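Local coordinates for protein ATP-dependent DNA helicase (Mycobacterium smegmatis, PDB 5V9X) that couples ATP hydrolysis to 3'-to-5' movement along single-stranded DNA, unwinding RNA:DNA hybrids as a bacterial Lhr-family helicase, at residues V284-E288 with I313-R317; T307-N311 with L350-A354; D369-S373 with D390-V394. One frame throughout, in Å; residues are numbered along the deposited sequence.

All three contacts belong to the second RecA-like domain of the helicase, built on the parallel sheet that holds strands 292-296, 352-355, 378-381 and 394-400. Contacts 1 and 2 share helix 300-318, their centres lie about 9 Å apart, and their segments alternate along the chain; they meet where H314 and V284 pack on L351 and V284 on L310. Contact 3 comes later in the chain, its centre about 17 Å from that of contact 2, and a salt bridge joins strand 352-355 to helix 361-372. The series thus runs from the domain's outer helices, through an edge strand, to D390 at the bound nucleotide.

Contact 1 of 3, residues V284-E288 with I313-R317; sequences VDLVE and IHAER
The guanidinium of R317 reaches across to D285 and E288, one helical turn apart on the opposing helix, and makes a three-membered salt-bridge network. Its NH1 donates to D285 OD1 at 2.8 Å, nearly along the C-O axis of the carboxylate and close to the guanidinium plane. A weak bond from R317 NH2 reaches the same D285 OD1 at 3.0 Å, so one oxygen takes both terminal nitrogens. R317 NH1 also gives a weak bond to E288 OE1 at 3.2 Å, with the two planes turned 52° apart. The arginine chain, extended from CG to NE, carries the charge this far. V284 lies against one face of the guanidinium, its CG1 3.5 Å from R317 NH1. The other methyl of V284, CG2, packs on I313 CG2 at 3.9 Å, while E288 OE2 stands at the edge of the H314 ring, 4.0 Å from CD2. Segments 284-288 and 313-317 of helices 276-288 and 300-318 cross at -71° at the protein surface. The two carboxylates probably balance the guanidinium's positive charge, D285 as the stronger partner and E288 as the weak one, and this pairing, with a small apolar contact beneath, joins the C-terminal parts of the two helices.

Contact 2 of 3, residues T307-N311 with L350-A354; sequences TSRLN and LLARA
N311 lays its side-chain amide against the backbone of A352 and takes up both polar groups of that residue. A352 N donates to N311 OD1 at 2.8 Å with an angle of 159° at the hydrogen, arriving in the plane of the amide carbonyl. In return N311 ND2 donates to A352 O at 3.1 Å; the acceptor lies in the amide plane of N311, but the donor stands above the carbonyl plane of A352, 35° out of it. This pair of bonds fixes the rotation of the amide and occupies the N-H and C=O of one residue in the edge-strand region. L350 crosses the asparagine at about a right angle, its CD2 3.6 Å from N311 ND2.

One turn earlier in the helix, T307 points at the strand. Its CG2, set anti to the backbone N, meets R353 CA and A352 O, each at 3.6 Å, so a methyl rests on the main chain. The same torsion places OG1 beside the backbone N, where it hydrogen-bonds to A303 O within the helix and touches A354 CB at 3.8 Å. L310 adds an apolar contact, CB to A352 CB at 4.2 Å.

Segment 307-311 runs nearly antiparallel to strand residues 352-354 (169°), the two axes 7.6 Å apart at their closest, and so the helix covers one side of the sheet's edge. R353 turns the other way, toward helix 361-372, where D370 is its salt-bridge partner. Its backbone pairs with V380 of strand 378-381, whose side chain also touches T307 and L310, while L310 reaches on to I283 of helix 276-288.

Contact 3 of 3, residues D369-S373 with D390-V394; sequences DDLKS and DMGAV. With ANP (phosphoaminophosphonic acid-adenylate ester), chain C.
The last turn of helix 361-372 meets an irregular segment that closes in a type I beta turn from M391 to V394, with K372 and M391 nearest across the contact, their CA atoms 5.2 Å apart. K372 runs out past M391, and its NZ donates to D390 O at 2.7 Å, approaching from above the carbonyl plane, 45° out of it. The lysine leaves its helix with CG anti to the backbone N (chi1 -165°) and bends at chi2, which brings its methylenes across the thioether of M391 at about a right angle: K372 CD lies 3.4 Å from M391 SD. NZ is also held by a salt bridge to D112 and a hydrogen bond to N116, so three oxygens hold the ammonium.

L371 supplies the apolar side. Its CD2 packs on M391 CG at 3.8 Å and its CD1 on V394 CG2, also at 3.8 Å, so the two methyls divide between the residues at the ends of the turn.

D390 faces the nucleotide. Its OD2 accepts a hydrogen bond of 2.6 Å from the ribose hydroxyl O3' of ANP, and OD1 is hydrogen-bonded to H418 ND1, a residue that itself binds ANP. K372, holding the carbonyl of D390, probably helps to position D390 from the second shell.

V394 leads into strand 394-400 and, with L371, packs on S292 of the neighbouring strand 292-296. From the other domain, helix 107-116 comes up to the contact: D112 accepts from D390 N and touches M391, and R115 touches K372, placing this junction at the cleft between the two RecA-like domains.

Contact 1 of 3, residues V284-E288 with I313-R317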
loop_
_atom_site.group_PDB
_atom_site.type_symbol
_atom_site.label_atom_id
_atom_site.label_comp_id
_atom_site.label_asym_id
_atom_site.label_seq_id
_atom_site.Cartn_x
_atom_site.Cartn_y
_atom_site.Cartn_z
ATOM N N VAL A 284 13.573 -23.752 1.124
ATOM C CA VAL A 284 13.091 -25.128 1.186
ATOM C C VAL A 284 13.521 -25.777 2.496
ATOM O O VAL A 284 12.753 -26.522 3.119
ATOM C CB VAL A 284 13.581 -25.924 -0.039
ATOM C CG1 VAL A 284 13.106 -27.364 0.034
ATOM C CG2 VAL A 284 13.088 -25.273 -1.320
ATOM N N ASP A 285 14.750 -25.496 2.940
ATOM C CA ASP A 285 15.188 -25.955 4.255
ATOM C C ASP A 285 14.251 -25.461 5.350
ATOM O O ASP A 285 13.909 -26.210 6.273
ATOM C CB ASP A 285 16.618 -25.486 4.531
ATOM C CG ASP A 285 17.653 -26.217 3.696
ATOM O OD1 ASP A 285 17.272 -27.105 2.906
ATOM O OD2 ASP A 285 18.853 -25.901 3.834
ATOM N N LEU A 286 13.816 -24.203 5.256
ATOM C CA LEU A 286 12.955 -23.641 6.292
ATOM C C LEU A 286 11.533 -24.179 6.187
ATOM O O LEU A 286 10.886 -24.434 7.208
ATOM C CB LEU A 286 12.971 -22.116 6.210
ATOM C CG LEU A 286 14.243 -21.474 6.769
ATOM C CD1 LEU A 286 14.363 -20.017 6.342
ATOM C CD2 LEU A 286 14.261 -21.591 8.284
ATOM N N VAL A 287 11.026 -24.357 4.963
ATOM C CA VAL A 287 9.687 -24.917 4.793
ATOM C C VAL A 287 9.649 -26.353 5.297
ATOM O O VAL A 287 8.764 -26.734 6.071
ATOM C CB VAL A 287 9.242 -24.827 3.321
ATOM C CG1 VAL A 287 7.909 -25.531 3.132
ATOM C CG2 VAL A 287 9.141 -23.377 2.881
ATOM N N GLU A 288 10.616 -27.169 4.868
ATOM C CA GLU A 288 10.673 -28.561 5.303
ATOM C C GLU A 288 10.811 -28.691 6.813
ATOM O O GLU A 288 10.473 -29.743 7.367
ATOM C CB GLU A 288 11.829 -29.282 4.604
ATOM C CG GLU A 288 11.608 -29.522 3.112
ATOM C CD GLU A 288 12.802 -30.177 2.433
ATOM O OE1 GLU A 288 13.907 -30.173 3.020
ATOM O OE2 GLU A 288 12.634 -30.696 1.308
ATOM N N ILE A 313 13.261 -27.804 -6.634
ATOM C CA ILE A 313 14.182 -28.249 -5.592
ATOM C C ILE A 313 13.578 -29.410 -4.814
ATOM O O ILE A 313 14.235 -30.432 -4.580
ATOM C CB ILE A 313 14.537 -27.078 -4.660
ATOM C CG1 ILE A 313 15.280 -25.990 -5.429
ATOM C CG2 ILE A 313 15.361 -27.566 -3.476
ATOM C CD1 ILE A 313 15.429 -24.720 -4.651
ATOM N N HIS A 314 12.314 -29.270 -4.405
ATOM C CA HIS A 314 11.669 -30.299 -3.597
ATOM C C HIS A 314 11.594 -31.629 -4.337
ATOM O O HIS A 314 11.718 -32.697 -3.724
ATOM C CB HIS A 314 10.272 -29.836 -3.186
ATOM C CG HIS A 314 9.486 -30.872 -2.447
ATOM N ND1 HIS A 314 8.420 -31.540 -3.011
ATOM C CD2 HIS A 314 9.614 -31.359 -1.191
ATOM C CE1 HIS A 314 7.924 -32.392 -2.133
ATOM N NE2 HIS A 314 8.631 -32.304 -1.020
ATOM N N ALA A 315 11.392 -31.587 -5.654
ATOM C CA ALA A 315 11.314 -32.819 -6.431
ATOM C C ALA A 315 12.661 -33.528 -6.476
ATOM O O ALA A 315 12.744 -34.740 -6.246
ATOM C CB ALA A 315 10.812 -32.516 -7.842
ATOM N N GLU A 316 13.732 -32.782 -6.772
ATOM C CA GLU A 316 15.066 -33.375 -6.834
ATOM C C GLU A 316 15.467 -33.999 -5.505
ATOM O O GLU A 316 16.194 -34.999 -5.482
ATOM C CB GLU A 316 16.086 -32.313 -7.257
ATOM C CG GLU A 316 17.541 -32.754 -7.186
ATOM C CD GLU A 316 17.878 -33.846 -8.182
ATOM O OE1 GLU A 316 17.151 -33.979 -9.189
ATOM O OE2 GLU A 316 18.868 -34.574 -7.957
ATOM N N ARG A 317 14.993 -33.440 -4.391
ATOM C CA ARG A 317 15.321 -33.984 -3.081
ATOM C C ARG A 317 14.479 -35.198 -2.714
ATOM O O ARG A 317 14.885 -35.970 -1.838
ATOM C CB ARG A 317 15.149 -32.910 -2.006
ATOM C CG ARG A 317 16.108 -31.743 -2.115
ATOM C CD ARG A 317 15.882 -30.772 -0.971
ATOM N NE ARG A 317 16.887 -29.716 -0.919
ATOM C CZ ARG A 317 16.953 -28.804 0.047
ATOM N NH1 ARG A 317 16.070 -28.824 1.036
ATOM N NH2 ARG A 317 17.898 -27.875 0.025
#

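Contact 2 of 3, residues T307-N311 with L350-A354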
loop_
_atom_site.group_PDB
_atom_site.type_symbol
_atom_site.label_atom_id
_atom_site.label_comp_id
_atom_site.label_asym_id
_atom_site.label_seq_id
_atom_site.Cartn_x
_atom_site.Cartn_y
_atom_site.Cartn_z
ATOM N N THR A 307 7.895 -20.136 -6.868
ATOM C CA THR A 307 7.089 -21.350 -6.792
ATOM C C THR A 307 7.622 -22.423 -7.734
ATOM O O THR A 307 7.657 -23.609 -7.383
ATOM C CB THR A 307 5.631 -21.033 -7.111
ATOM O OG1 THR A 307 5.190 -19.946 -6.289
ATOM C CG2 THR A 307 4.757 -22.245 -6.848
ATOM N N SER A 308 8.045 -22.026 -8.937
ATOM C CA SER A 308 8.680 -22.972 -9.848
ATOM C C SER A 308 9.960 -23.535 -9.244
ATOM O O SER A 308 10.205 -24.746 -9.301
ATOM C CB SER A 308 8.977 -22.297 -11.187
ATOM O OG SER A 308 7.844 -21.604 -11.681
ATOM N N ARG A 309 10.783 -22.671 -8.647
ATOM C CA ARG A 309 12.070 -23.113 -8.124
ATOM C C ARG A 309 11.896 -24.002 -6.897
ATOM O O ARG A 309 12.508 -25.073 -6.806
ATOM C CB ARG A 309 12.942 -21.903 -7.789
ATOM C CG ARG A 309 13.143 -20.945 -8.947
ATOM C CD ARG A 309 13.883 -21.602 -10.097
ATOM N NE ARG A 309 13.982 -20.704 -11.243
ATOM C CZ ARG A 309 13.168 -20.739 -12.293
ATOM N NH1 ARG A 309 12.194 -21.639 -12.351
ATOM N NH2 ARG A 309 13.331 -19.878 -13.288
ATOM N N LEU A 310 11.067 -23.571 -5.941
ATOM C CA LEU A 310 10.887 -24.345 -4.716
ATOM C C LEU A 310 10.357 -25.743 -5.017
ATOM O O LEU A 310 10.746 -26.717 -4.362
ATOM C CB LEU A 310 9.952 -23.609 -3.757
ATOM C CG LEU A 310 10.378 -22.198 -3.337
ATOM C CD1 LEU A 310 9.446 -21.644 -2.266
ATOM C CD2 LEU A 310 11.828 -22.173 -2.869
ATOM N N ASN A 311 9.479 -25.863 -6.014
ATOM C CA ASN A 311 8.991 -27.183 -6.398
ATOM C C ASN A 311 10.088 -28.001 -7.071
ATOM O O ASN A 311 10.253 -29.189 -6.773
ATOM C CB ASN A 311 7.774 -27.046 -7.311
ATOM C CG ASN A 311 6.546 -26.541 -6.576
ATOM O OD1 ASN A 311 6.421 -26.711 -5.364
ATOM N ND2 ASN A 311 5.631 -25.916 -7.310
ATOM N N LEU A 350 2.613 -30.755 -4.923
ATOM C CA LEU A 350 3.644 -29.733 -5.006
ATOM C C LEU A 350 3.944 -29.188 -3.616
ATOM O O LEU A 350 3.042 -29.018 -2.791
ATOM C CB LEU A 350 3.194 -28.599 -5.928
ATOM C CG LEU A 350 3.008 -28.931 -7.407
ATOM C CD1 LEU A 350 2.287 -27.800 -8.119
ATOM C CD2 LEU A 350 4.353 -29.198 -8.059
ATOM N N LEU A 351 5.223 -28.924 -3.350
ATOM C CA LEU A 351 5.586 -28.354 -2.059
ATOM C C LEU A 351 5.013 -26.953 -1.898
ATOM O O LEU A 351 4.537 -26.592 -0.815
ATOM C CB LEU A 351 7.104 -28.326 -1.895
ATOM C CG LEU A 351 7.576 -27.786 -0.542
ATOM C CD1 LEU A 351 7.370 -28.822 0.558
ATOM C CD2 LEU A 351 9.025 -27.321 -0.597
ATOM N N ALA A 352 5.038 -26.155 -2.963
ATOM C CA ALA A 352 4.606 -24.768 -2.911
ATOM C C ALA A 352 3.631 -24.483 -4.043
ATOM O O ALA A 352 3.624 -25.159 -5.076
ATOM C CB ALA A 352 5.802 -23.806 -2.994
ATOM N N ARG A 353 2.802 -23.464 -3.834
ATOM C CA ARG A 353 1.868 -23.003 -4.851
ATOM C C ARG A 353 1.723 -21.491 -4.742
ATOM O O ARG A 353 1.921 -20.906 -3.672
ATOM C CB ARG A 353 0.503 -23.689 -4.727
ATOM C CG ARG A 353 0.420 -25.025 -5.450
ATOM C CD ARG A 353 -1.016 -25.475 -5.611
ATOM N NE ARG A 353 -1.575 -25.985 -4.364
ATOM C CZ ARG A 353 -2.876 -26.060 -4.108
ATOM N NH1 ARG A 353 -3.755 -25.641 -5.010
ATOM N NH2 ARG A 353 -3.301 -26.542 -2.948
ATOM N N ALA A 354 1.374 -20.866 -5.862
ATOM C CA ALA A 354 1.318 -19.415 -5.952
ATOM C C ALA A 354 -0.054 -18.881 -5.556
ATOM O O ALA A 354 -1.082 -19.539 -5.740
ATOM C CB ALA A 354 1.658 -18.956 -7.370
#

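Contact 3 of 3, residues D369-S373 with D390-V394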
loop_
_atom_site.group_PDB
_atom_site.type_symbol
_atom_site.label_atom_id
_atom_site.label_comp_id
_atom_site.label_asym_id
_atom_site.label_seq_id
_atom_site.Cartn_x
_atom_site.Cartn_y
_atom_site.Cartn_z
ATOM N N ASP A 369 -7.863 -22.901 0.820
ATOM C CA ASP A 369 -8.466 -24.017 1.543
ATOM C C ASP A 369 -7.401 -24.996 2.025
ATOM O O ASP A 369 -7.416 -25.419 3.187
ATOM C CB ASP A 369 -9.496 -24.720 0.659
ATOM C CG ASP A 369 -10.421 -25.632 1.449
ATOM O OD1 ASP A 369 -9.924 -26.542 2.149
ATOM O OD2 ASP A 369 -11.654 -25.434 1.373
ATOM N N ASP A 370 -6.467 -25.368 1.145
ATOM C CA ASP A 370 -5.403 -26.283 1.542
ATOM C C ASP A 370 -4.434 -25.649 2.532
ATOM O O ASP A 370 -3.775 -26.374 3.285
ATOM C CB ASP A 370 -4.650 -26.782 0.309
ATOM C CG ASP A 370 -5.489 -27.705 -0.549
ATOM O OD1 ASP A 370 -6.514 -28.211 -0.046
ATOM O OD2 ASP A 370 -5.126 -27.927 -1.724
ATOM N N LEU A 371 -4.331 -24.318 2.545
ATOM C CA LEU A 371 -3.548 -23.640 3.571
ATOM C C LEU A 371 -4.294 -23.602 4.897
ATOM O O LEU A 371 -3.689 -23.783 5.961
ATOM C CB LEU A 371 -3.202 -22.222 3.116
ATOM C CG LEU A 371 -2.317 -21.375 4.031
ATOM C CD1 LEU A 371 -0.946 -22.011 4.186
ATOM C CD2 LEU A 371 -2.194 -19.963 3.487
ATOM N N LYS A 372 -5.608 -23.362 4.847
ATOM C CA LYS A 372 -6.420 -23.347 6.058
ATOM C C LYS A 372 -6.341 -24.673 6.804
ATOM O O LYS A 372 -6.380 -24.693 8.040
ATOM C CB LYS A 372 -7.872 -23.019 5.699
ATOM C CG LYS A 372 -8.749 -22.614 6.875
ATOM C CD LYS A 372 -8.352 -21.249 7.411
ATOM C CE LYS A 372 -9.402 -20.684 8.350
ATOM N NZ LYS A 372 -9.081 -19.285 8.749
ATOM N N SER A 373 -6.215 -25.784 6.079
ATOM C CA SER A 373 -6.176 -27.111 6.678
ATOM C C SER A 373 -4.759 -27.630 6.894
ATOM O O SER A 373 -4.593 -28.730 7.431
ATOM C CB SER A 373 -6.957 -28.100 5.807
ATOM O OG SER A 373 -6.374 -28.211 4.521
ATOM N N ASP A 390 -6.354 -15.825 9.024
ATOM C CA ASP A 390 -6.112 -16.543 10.274
ATOM C C ASP A 390 -5.877 -18.016 9.942
ATOM O O ASP A 390 -6.764 -18.860 10.095
ATOM C CB ASP A 390 -7.281 -16.351 11.235
ATOM C CG ASP A 390 -7.141 -17.181 12.488
ATOM O OD1 ASP A 390 -6.089 -17.079 13.154
ATOM O OD2 ASP A 390 -8.084 -17.938 12.805
ATOM N N MET A 391 -4.670 -18.321 9.480
ATOM C CA MET A 391 -4.277 -19.683 9.131
ATOM C C MET A 391 -3.533 -20.270 10.324
ATOM O O MET A 391 -2.344 -20.006 10.521
ATOM C CB MET A 391 -3.418 -19.688 7.873
ATOM C CG MET A 391 -4.041 -18.967 6.689
ATOM S SD MET A 391 -5.537 -19.775 6.097
ATOM C CE MET A 391 -5.992 -18.717 4.727
ATOM N N GLY A 392 -4.237 -21.077 11.120
ATOM C CA GLY A 392 -3.670 -21.640 12.335
ATOM C C GLY A 392 -2.531 -22.614 12.116
ATOM O O GLY A 392 -1.868 -22.989 13.089
ATOM N N ALA A 393 -2.287 -23.031 10.874
ATOM C CA ALA A 393 -1.211 -23.963 10.569
ATOM C C ALA A 393 0.085 -23.274 10.163
ATOM O O ALA A 393 1.119 -23.942 10.076
ATOM C CB ALA A 393 -1.641 -24.921 9.455
ATOM N N VAL A 394 0.058 -21.968 9.915
ATOM C CA VAL A 394 1.245 -21.245 9.471
ATOM C C VAL A 394 2.066 -20.868 10.701
ATOM O O VAL A 394 1.630 -20.063 11.527
ATOM C CB VAL A 394 0.873 -20.004 8.651
ATOM C CG1 VAL A 394 2.128 -19.255 8.226
ATOM C CG2 VAL A 394 0.050 -20.398 7.438
HETATM P PG ANP C . -5.008 -9.509 12.566
HETATM O O1G ANP C . -3.871 -10.083 11.783
HETATM O O2G ANP C . -6.216 -9.203 11.602
HETATM O O3G ANP C . -4.548 -8.172 13.278
HETATM P PB ANP C . -6.797 -10.089 14.596
HETATM O O1B ANP C . -7.943 -9.644 13.643
HETATM O O2B ANP C . -6.386 -8.948 15.462
HETATM N N3B ANP C . -5.486 -10.644 13.720
HETATM P PA ANP C . -8.184 -12.406 14.874
HETATM O O1A ANP C . -7.782 -12.786 13.496
HETATM O O2A ANP C . -9.624 -11.908 14.981
HETATM O O3A ANP C . -7.296 -11.250 15.496
HETATM O "O5'" ANP C . -7.950 -13.625 15.855
HETATM C "C5'" ANP C . -6.697 -14.369 16.031
HETATM C "C4'" ANP C . -7.023 -15.810 16.337
HETATM O "O4'" ANP C . -7.371 -15.966 17.738
HETATM C "C3'" ANP C . -8.230 -16.337 15.573
HETATM O "O3'" ANP C . -8.122 -17.746 15.442
HETATM C "C2'" ANP C . -9.385 -15.998 16.517
HETATM O "O2'" ANP C . -10.635 -16.595 16.137
HETATM C "C1'" ANP C . -8.738 -16.334 17.864
HETATM N N9 ANP C . -9.281 -15.632 19.032
HETATM C C8 ANP C . -10.146 -14.570 19.067
HETATM N N7 ANP C . -10.429 -14.150 20.277
HETATM C C5 ANP C . -9.710 -15.005 21.097
HETATM C C6 ANP C . -9.581 -15.091 22.496
HETATM N N6 ANP C . -10.201 -14.272 23.349
HETATM N N1 ANP C . -8.782 -16.064 22.995
HETATM C C2 ANP C . -8.158 -16.883 22.144
HETATM N N3 ANP C . -8.205 -16.897 20.809
HETATM C C4 ANP C . -9.000 -15.925 20.345
#